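Local coordinates for uncharacterized protein (Chaetomium thermophilum, PDB 3LPZ) that probably acts in tail-anchored protein biogenesis as Get4 of the Get pathway, an alpha-solenoid that binds Get5, at residues A133-P136 against E137-H140; L161-K164 against E165-E168; S215-V218 against E219-G223; L251-S254 against V255-G258. All blocks are in the same frame, centred on the assembly; numbering follows the deposited sequence.

How the contacts relate
All four contacts are local and lie at helix ends of one alpha-solenoid chain. Contacts 1 and 2 are the starts of helices 136-148 and 166-179. Contacts 3 and 4 are the ends of helices 203-220 and 243-256. Contacts 1 and 2 have centres about 9 Å apart and touch: His140 ND1 of contact 1 lies 2.8 Å from Ser166 OG of contact 2, a probable hydrogen bond, and Thr163 CG2 packs on Glu137 CA. The others do not touch. Nearest atoms are about 8 Å apart between contacts 2 and 3, and about 11 Å apart between contact 4 and either of them. No ligand site links the four.

Contact 1: A133-P136 against E137-H140; sequences AGDP and ELHH
The His139 side chain reaches back over the loop and meets the Ala133 carbonyl with its ring edge. NE2 donates to Ala133 O at 2.8 Å, and the bond is nearly straight at 163°. The oxygen lies close to the ring plane. Gly134 O is also at this edge, near CD2. CG of His139 lies anti to its carbonyl carbon (chi1 -81°), which turns the ring back toward the preceding loop. The other ring nitrogen, ND1, hydrogen-bonds His158, so both ring nitrogens have partners and the ring's rotation is probably fixed.

Gly134 passes close to the ring with a positive phi, a backbone conformation that suits glycine.

Asp135 folds its carboxylate over the first turn of the helix. OD2 accepts from Leu138 N at 3.0 Å, on the anti side and 32° out of the carboxylate plane. The same oxygen has a salt bridge to Arg97, which would probably stabilise its negative charge. OD1 accepts a hydrogen bond from a water at 2.7 Å, and that water accepts one from Glu137 N. Leu138 CG packs against OD2 at 3.4 Å. Backbone bonds His139 N to Asp135 O and His140 N to Pro136 O begin the helical ladder.

This is an aspartate N-cap with proline at the first helical position, opening helix 136-148 of the alpha-solenoid.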
loop_
_atom_site.group_PDB
_atom_site.type_symbol
_atom_site.label_atom_id
_atom_site.label_comp_id
_atom_site.label_asym_id
_atom_site.label_seq_id
_atom_site.Cartn_x
_atom_site.Cartn_y
_atom_site.Cartn_z
ATOM N N ALA A 133 -4.727 9.157 4.993
ATOM C CA ALA A 133 -4.304 7.734 4.942
ATOM C C ALA A 133 -2.772 7.596 5.027
ATOM O O ALA A 133 -2.244 6.475 5.114
ATOM C CB ALA A 133 -4.840 7.043 3.680
ATOM N N GLY A 134 -2.071 8.727 5.005
ATOM C CA GLY A 134 -0.613 8.775 5.298
ATOM C C GLY A 134 0.161 9.238 4.081
ATOM O O GLY A 134 -0.371 9.218 2.982
ATOM N N ASP A 135 1.407 9.650 4.262
ATOM C CA ASP A 135 2.151 10.308 3.182
ATOM C C ASP A 135 2.378 9.344 2.020
ATOM O O ASP A 135 2.867 8.255 2.228
ATOM C CB ASP A 135 3.468 10.870 3.700
ATOM C CG ASP A 135 4.282 11.543 2.616
ATOM O OD1 ASP A 135 3.841 12.620 2.119
ATOM O OD2 ASP A 135 5.369 10.993 2.259
ATOM N N PRO A 136 1.973 9.735 0.789
ATOM C CA PRO A 136 2.154 8.786 -0.304
ATOM C C PRO A 136 3.599 8.314 -0.558
ATOM O O PRO A 136 3.808 7.116 -0.836
ATOM C CB PRO A 136 1.655 9.577 -1.518
ATOM C CG PRO A 136 0.495 10.412 -0.922
ATOM C CD PRO A 136 1.100 10.869 0.403
ATOM N N GLU A 137 4.569 9.234 -0.507
ATOM C CA GLU A 137 5.973 8.865 -0.805
ATOM C C GLU A 137 6.503 7.925 0.288
ATOM O O GLU A 137 7.219 6.970 -0.007
ATOM C CB GLU A 137 6.881 10.113 -0.936
ATOM C CG GLU A 137 8.310 9.805 -1.329
ATOM C CD GLU A 137 9.141 11.073 -1.611
ATOM O OE1 GLU A 137 8.576 12.181 -1.839
ATOM O OE2 GLU A 137 10.374 10.965 -1.565
ATOM N N LEU A 138 6.123 8.159 1.545
ATOM C CA LEU A 138 6.518 7.204 2.596
ATOM C C LEU A 138 5.906 5.822 2.351
ATOM O O LEU A 138 6.614 4.798 2.447
ATOM C CB LEU A 138 6.153 7.719 3.988
ATOM C CG LEU A 138 6.914 8.948 4.512
ATOM C CD1 LEU A 138 6.390 9.280 5.912
ATOM C CD2 LEU A 138 8.439 8.700 4.582
ATOM N N HIS A 139 4.612 5.783 1.985
ATOM C CA HIS A 139 3.968 4.505 1.626
ATOM C C HIS A 139 4.683 3.840 0.443
ATOM O O HIS A 139 4.900 2.618 0.443
ATOM C CB HIS A 139 2.483 4.675 1.260
ATOM C CG HIS A 139 1.572 4.766 2.447
ATOM N ND1 HIS A 139 1.507 3.784 3.413
ATOM C CD2 HIS A 139 0.677 5.716 2.820
ATOM C CE1 HIS A 139 0.607 4.114 4.329
ATOM N NE2 HIS A 139 0.092 5.286 3.996
ATOM N N HIS A 140 5.021 4.629 -0.574
ATOM C CA HIS A 140 5.756 4.095 -1.703
ATOM C C HIS A 140 7.087 3.407 -1.303
ATOM O O HIS A 140 7.353 2.270 -1.679
ATOM C CB HIS A 140 6.044 5.160 -2.751
ATOM C CG HIS A 140 6.874 4.630 -3.888
ATOM N ND1 HIS A 140 6.344 3.818 -4.868
ATOM C CD2 HIS A 140 8.194 4.758 -4.170
ATOM C CE1 HIS A 140 7.307 3.474 -5.715
ATOM N NE2 HIS A 140 8.436 4.039 -5.321
HETATM O O HOH W 1 4.094 12.307 -0.530
#

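Contact 2: L161-K164 against E165-E168; sequences LGTK and ESPE
Thr163 and Glu165 set their side chains obliquely across each other at the mouth of the helix. The Thr163 hydroxyl sits between its own backbone N and carbonyl carbon (chi1 61°), which points OG1 at the turn ahead. There it accepts from Glu165 N at 3.1 Å. The CG of Glu165 packs on the same oxygen at 3.5 Å.

Ser166 faces back the other way. Its OG is anti to its carbonyl carbon (chi1 -56°) and accepts from Thr163 N at 2.9 Å. That bond is bent, with an N-H...O angle of 136°. OG also lies 3.2 Å from Gly162 CA, where the bare backbone lets the hydroxyl come close. The stronger partner of OG is ND1 of His140 on helix 136-148, so this hydroxyl ties the two helix starts together.

Lys164 and Glu165 run side by side and point the same way. NZ and OE1 are 4.0 Å apart, too far for a salt bridge, so any attraction is probably modest.

The backbone closes a type I beta turn through Ser166 N and Thr163 O, the donor standing above the carbonyl plane. Pro167 has no N-H to give; its CD rests 3.3 Å from Thr163 O. A water bridges Lys164 O to Glu168 N. Pro167 also packs on Tyr197 of helix 186-199 and on helix 203-220.

Thr163 and Ser166 form a capping box, in which Ser166 OG takes the N-H of Thr163 while Thr163 OG1 takes the N-H of Glu165, at the entry to helix 166-179 of the solenoid.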
loop_
_atom_site.group_PDB
_atom_site.type_symbol
_atom_site.label_atom_id
_atom_site.label_comp_id
_atom_site.label_asym_id
_atom_site.label_seq_id
_atom_site.Cartn_x
_atom_site.Cartn_y
_atom_site.Cartn_z
ATOM N N LEU A 161 -1.665 2.942 -1.514
ATOM C CA LEU A 161 -1.676 4.291 -0.965
ATOM C C LEU A 161 -0.473 5.150 -1.388
ATOM O O LEU A 161 -0.228 6.194 -0.781
ATOM C CB LEU A 161 -1.747 4.217 0.572
ATOM C CG LEU A 161 -3.002 3.508 1.134
ATOM C CD1 LEU A 161 -2.911 3.380 2.663
ATOM C CD2 LEU A 161 -4.304 4.259 0.700
ATOM N N GLY A 162 0.247 4.730 -2.432
ATOM C CA GLY A 162 1.529 5.337 -2.790
ATOM C C GLY A 162 1.407 6.478 -3.806
ATOM O O GLY A 162 0.374 7.189 -3.890
ATOM N N THR A 163 2.494 6.678 -4.536
ATOM C CA THR A 163 2.636 7.796 -5.454
ATOM C C THR A 163 2.352 7.290 -6.858
ATOM O O THR A 163 2.016 6.107 -7.053
ATOM C CB THR A 163 4.107 8.307 -5.451
ATOM O OG1 THR A 163 4.967 7.238 -5.874
ATOM C CG2 THR A 163 4.539 8.791 -4.038
ATOM N N LYS A 164 2.548 8.167 -7.847
ATOM C CA LYS A 164 2.435 7.765 -9.242
ATOM C C LYS A 164 3.429 6.660 -9.631
ATOM O O LYS A 164 3.214 5.993 -10.628
ATOM C CB LYS A 164 2.559 8.976 -10.194
ATOM C CG LYS A 164 3.965 9.496 -10.371
ATOM C CD LYS A 164 4.004 10.528 -11.562
ATOM C CE LYS A 164 4.964 11.681 -11.288
ATOM N NZ LYS A 164 6.322 11.198 -10.836
ATOM N N GLU A 165 4.492 6.445 -8.846
ATOM C CA GLU A 165 5.436 5.361 -9.147
ATOM C C GLU A 165 4.993 4.024 -8.563
ATOM O O GLU A 165 5.584 2.966 -8.888
ATOM C CB GLU A 165 6.812 5.635 -8.559
ATOM C CG GLU A 165 7.228 7.062 -8.544
ATOM C CD GLU A 165 8.183 7.351 -9.621
ATOM O OE1 GLU A 165 7.730 7.431 -10.787
ATOM O OE2 GLU A 165 9.391 7.501 -9.296
ATOM N N SER A 166 4.014 4.061 -7.662
ATOM C CA SER A 166 3.624 2.834 -6.948
ATOM C C SER A 166 2.915 1.774 -7.802
ATOM O O SER A 166 3.190 0.604 -7.623
ATOM C CB SER A 166 2.821 3.129 -5.670
ATOM O OG SER A 166 3.542 3.982 -4.815
ATOM N N PRO A 167 2.021 2.169 -8.738
ATOM C CA PRO A 167 1.288 1.127 -9.490
ATOM C C PRO A 167 2.176 0.195 -10.311
ATOM O O PRO A 167 1.871 -1.013 -10.406
ATOM C CB PRO A 167 0.328 1.926 -10.391
ATOM C CG PRO A 167 0.105 3.247 -9.639
ATOM C CD PRO A 167 1.456 3.524 -8.979
ATOM N N GLU A 168 3.269 0.724 -10.866
ATOM C CA GLU A 168 4.168 -0.127 -11.626
ATOM C C GLU A 168 4.891 -1.088 -10.686
ATOM O O GLU A 168 5.047 -2.263 -11.014
ATOM C CB GLU A 168 5.169 0.662 -12.472
ATOM C CG GLU A 168 6.318 -0.197 -12.990
ATOM C CD GLU A 168 7.112 0.462 -14.087
ATOM O OE1 GLU A 168 6.875 1.653 -14.393
ATOM O OE2 GLU A 168 7.981 -0.230 -14.650
HETATM O O HOH W 2 3.708 3.543 -11.628
#

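Contact 3: S215-V218 against E219-G223; sequences SALV and EDNKG
The Asn221 amide is the flat group that matters here, and Leu217 O meets it at the edge. ND2 donates to that oxygen at 2.8 Å with an angle of 163°. The oxygen lies 2° out of the amide plane. Seen from the carbonyl, the donor is in plane and on a lone pair. Leu217 CD1 also touches ND2, at 3.6 Å, the leucine side chain slanting across the amide. CG of Asn221 is anti to its carbonyl carbon (chi1 -61°), which folds the amide back over the last turn. Tyr175 of helix 166-179 packs on Asn221 and on Leu217.

In the conformer described, OD2 of Asp220 hydrogen-bonds the hydroxyl of Tyr175. Its CB lies 3.2 Å from Ala216 O. A water donates to Ala216 O and to Glu219 OE2, in the conformer of Glu219 described.

Backbone bonds run from Glu219 N to Ser215 O and from Asp220 N to Ala216 O. The pattern then tightens: Asn221 N donates to Val218 O at 3.1 Å from above the carbonyl plane.

The arrangement is a helix C-terminus at which an asparagine side chain donates to a carbonyl of the last turn, ending helix 203-220 of the alpha-solenoid.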
loop_
_atom_site.group_PDB
_atom_site.type_symbol
_atom_site.label_atom_id
_atom_site.label_comp_id
_atom_site.label_asym_id
_atom_site.label_seq_id
_atom_site.Cartn_x
_atom_site.Cartn_y
_atom_site.Cartn_z
ATOM N N SER A 215 1.504 -6.043 -19.990
ATOM C CA SER A 215 2.726 -5.973 -20.819
ATOM C C SER A 215 3.724 -7.031 -20.379
ATOM O O SER A 215 4.368 -7.626 -21.220
ATOM C CB SER A 215 3.414 -4.608 -20.748
ATOM O OG SER A 215 2.514 -3.673 -21.276
ATOM N N ALA A 216 3.842 -7.248 -19.064
ATOM C CA ALA A 216 4.773 -8.245 -18.531
ATOM C C ALA A 216 4.345 -9.643 -18.994
ATOM O O ALA A 216 5.173 -10.457 -19.440
ATOM C CB ALA A 216 4.847 -8.161 -16.963
ATOM N N LEU A 217 3.045 -9.911 -18.896
ATOM C CA LEU A 217 2.493 -11.192 -19.316
ATOM C C LEU A 217 2.833 -11.493 -20.787
ATOM O O LEU A 217 3.265 -12.598 -21.119
ATOM C CB LEU A 217 0.971 -11.219 -19.086
ATOM C CG LEU A 217 0.254 -12.515 -19.425
ATOM C CD1 LEU A 217 0.696 -13.650 -18.502
ATOM C CD2 LEU A 217 -1.266 -12.299 -19.293
ATOM N N VAL A 218 2.611 -10.520 -21.665
ATOM C CA VAL A 218 2.935 -10.675 -23.092
ATOM C C VAL A 218 4.431 -10.863 -23.346
ATOM O O VAL A 218 4.834 -11.768 -24.088
ATOM C CB VAL A 218 2.432 -9.452 -23.926
ATOM C CG1 VAL A 218 3.018 -9.447 -25.366
ATOM C CG2 VAL A 218 0.916 -9.429 -23.941
ATOM N N GLU A 219 5.260 -10.028 -22.732
ATOM C CA GLU A 219 6.682 -10.103 -23.039
ATOM C C GLU A 219 7.304 -11.412 -22.522
ATOM O O GLU A 219 8.250 -11.922 -23.135
ATOM C CB GLU A 219 7.435 -8.827 -22.591
ATOM C CG GLU A 219 8.241 -8.951 -21.335
ATOM C CD GLU A 219 9.502 -9.755 -21.533
ATOM O OE1 GLU A 219 10.134 -9.615 -22.615
ATOM O OE2 GLU A 219 9.849 -10.545 -20.616
ATOM N N ASP A 220 6.726 -11.981 -21.463
ATOM C CA ASP A 220 7.173 -13.228 -20.855
ATOM C C ASP A 220 6.566 -14.468 -21.536
ATOM O O ASP A 220 7.029 -15.586 -21.327
ATOM C CB ASP A 220 6.771 -13.204 -19.378
ATOM C CG ASP A 220 7.435 -14.273 -18.568
ATOM O OD1 ASP A 220 8.652 -14.451 -18.735
ATOM O OD2 ASP A 220 6.734 -14.913 -17.748
ATOM N N ASN A 221 5.501 -14.264 -22.316
ATOM C CA ASN A 221 4.784 -15.360 -22.948
ATOM C C ASN A 221 4.485 -14.982 -24.400
ATOM O O ASN A 221 3.362 -14.650 -24.741
ATOM C CB ASN A 221 3.471 -15.639 -22.206
ATOM C CG ASN A 221 3.693 -16.032 -20.761
ATOM O OD1 ASN A 221 3.842 -17.211 -20.466
ATOM N ND2 ASN A 221 3.744 -15.046 -19.853
ATOM N N LYS A 222 5.504 -14.989 -25.237
ATOM C CA LYS A 222 5.354 -14.477 -26.602
ATOM C C LYS A 222 4.417 -15.313 -27.447
ATOM O O LYS A 222 3.880 -14.810 -28.434
ATOM C CB LYS A 222 6.714 -14.274 -27.282
ATOM C CG LYS A 222 7.400 -12.990 -26.755
ATOM C CD LYS A 222 8.854 -12.906 -27.136
ATOM C CE LYS A 222 9.472 -11.618 -26.573
ATOM N NZ LYS A 222 10.817 -11.446 -27.167
ATOM N N GLY A 223 4.158 -16.545 -27.027
ATOM C CA GLY A 223 3.198 -17.415 -27.728
ATOM C C GLY A 223 1.724 -17.175 -27.374
ATOM O O GLY A 223 0.827 -17.670 -28.075
HETATM O O HOH W 3 7.685 -9.668 -18.358
#

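Contact 4: L251-S254 against V255-G258; sequences LLLS and VQKG
Van der Waals contact across the turn is carried by Val255, whose CG2 lies 3.6 Å from Leu251 O and whose CB lies 3.7 Å from Leu252 O. Val255 also packs on Tyr292 and Phe293 of helix 282-293 and on Val203 of helix 203-220. Leu251 and Leu252 point into the neighbouring helices as well. Leu251 meets Leu285 and Phe263, and Leu252 meets Tyr210 and Leu198. Leu253 faces outward and runs beside Gln256, pointing the same way. Its CD2 touches Gln256 NE2 at 3.9 Å.

Backbone hydrogen bonds are few. Val255 N donates to Leu251 O at 2.9 Å, a regular helical bond. The next bond is shorter in span: Gln256 N gives to Leu253 O at 3.2 Å, from above the carbonyl plane and bent to 139°. The helix is therefore losing its regular ladder.

Side-chain polar groups add little across this turn. The Gln256 chain is bent at chi2 (-100°) and curls back over Leu253 O. NE2 comes within 2.8 Å of that oxygen, but the angle is too poor for a hydrogen bond. OE1 accepts a weak bond from Lys257 N. Gln256 has two deposited conformers, so this detail holds for one of them. Ser254 OG, in the conformer described, returns to Met250 O within its own helix.

This is a fraying C-terminal turn, where helix 243-256 ends just before helix 260-269, with its buried face in the packed helices of the alpha-solenoid.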
loop_
_atom_site.group_PDB
_atom_site.type_symbol
_atom_site.label_atom_id
_atom_site.label_comp_id
_atom_site.label_asym_id
_atom_site.label_seq_id
_atom_site.Cartn_x
_atom_site.Cartn_y
_atom_site.Cartn_z
ATOM N N LEU A 251 -14.084 -4.185 -17.558
ATOM C CA LEU A 251 -14.486 -3.475 -16.361
ATOM C C LEU A 251 -13.774 -2.118 -16.315
ATOM O O LEU A 251 -14.414 -1.080 -16.083
ATOM C CB LEU A 251 -14.179 -4.292 -15.099
ATOM C CG LEU A 251 -14.450 -3.624 -13.743
ATOM C CD1 LEU A 251 -15.919 -3.263 -13.621
ATOM C CD2 LEU A 251 -14.002 -4.520 -12.555
ATOM N N LEU A 252 -12.465 -2.111 -16.553
ATOM C CA LEU A 252 -11.742 -0.835 -16.652
ATOM C C LEU A 252 -12.282 0.109 -17.725
ATOM O O LEU A 252 -12.377 1.341 -17.493
ATOM C CB LEU A 252 -10.237 -1.061 -16.867
ATOM C CG LEU A 252 -9.436 -1.505 -15.640
ATOM C CD1 LEU A 252 -7.996 -1.839 -16.060
ATOM C CD2 LEU A 252 -9.436 -0.446 -14.517
ATOM N N LEU A 253 -12.609 -0.431 -18.897
ATOM C CA LEU A 253 -13.275 0.402 -19.911
ATOM C C LEU A 253 -14.586 0.955 -19.395
ATOM O O LEU A 253 -14.816 2.140 -19.492
ATOM C CB LEU A 253 -13.556 -0.365 -21.197
ATOM C CG LEU A 253 -12.571 -0.277 -22.351
ATOM C CD1 LEU A 253 -13.253 -0.855 -23.615
ATOM C CD2 LEU A 253 -12.089 1.174 -22.582
ATOM N N SER A 254 -15.426 0.099 -18.821
ATOM C CA SER A 254 -16.772 0.483 -18.382
ATOM C C SER A 254 -16.764 1.560 -17.310
ATOM O O SER A 254 -17.660 2.381 -17.246
ATOM C CB SER A 254 -17.545 -0.734 -17.865
ATOM O OG SER A 254 -17.704 -1.697 -18.883
ATOM N N VAL A 255 -15.754 1.511 -16.446
ATOM C CA VAL A 255 -15.600 2.481 -15.368
ATOM C C VAL A 255 -15.609 3.952 -15.869
ATOM O O VAL A 255 -16.150 4.829 -15.190
ATOM C CB VAL A 255 -14.377 2.112 -14.495
ATOM C CG1 VAL A 255 -13.590 3.341 -14.050
ATOM C CG2 VAL A 255 -14.827 1.201 -13.329
ATOM N N GLN A 256 -15.037 4.186 -17.051
ATOM C CA GLN A 256 -15.047 5.509 -17.705
ATOM C C GLN A 256 -16.454 6.130 -17.848
ATOM O O GLN A 256 -16.710 7.222 -17.335
ATOM C CB GLN A 256 -14.278 5.465 -19.041
ATOM C CG GLN A 256 -15.022 5.954 -20.273
ATOM C CD GLN A 256 -15.575 4.805 -21.099
ATOM O OE1 GLN A 256 -16.788 4.654 -21.248
ATOM N NE2 GLN A 256 -14.680 3.978 -21.630
ATOM N N LYS A 257 -17.369 5.453 -18.539
ATOM C CA LYS A 257 -18.751 5.943 -18.584
ATOM C C LYS A 257 -19.609 4.943 -17.842
ATOM O O LYS A 257 -19.994 3.887 -18.381
ATOM C CB LYS A 257 -19.256 6.215 -20.008
ATOM C CG LYS A 257 -19.272 7.710 -20.396
ATOM C CD LYS A 257 -20.507 8.462 -19.842
ATOM C CE LYS A 257 -21.677 8.504 -20.837
ATOM N NZ LYS A 257 -22.341 7.178 -21.080
ATOM N N GLY A 258 -19.880 5.287 -16.587
ATOM C CA GLY A 258 -20.446 4.365 -15.613
ATOM C C GLY A 258 -21.893 3.984 -15.827
ATOM O O GLY A 258 -22.727 4.207 -14.960
#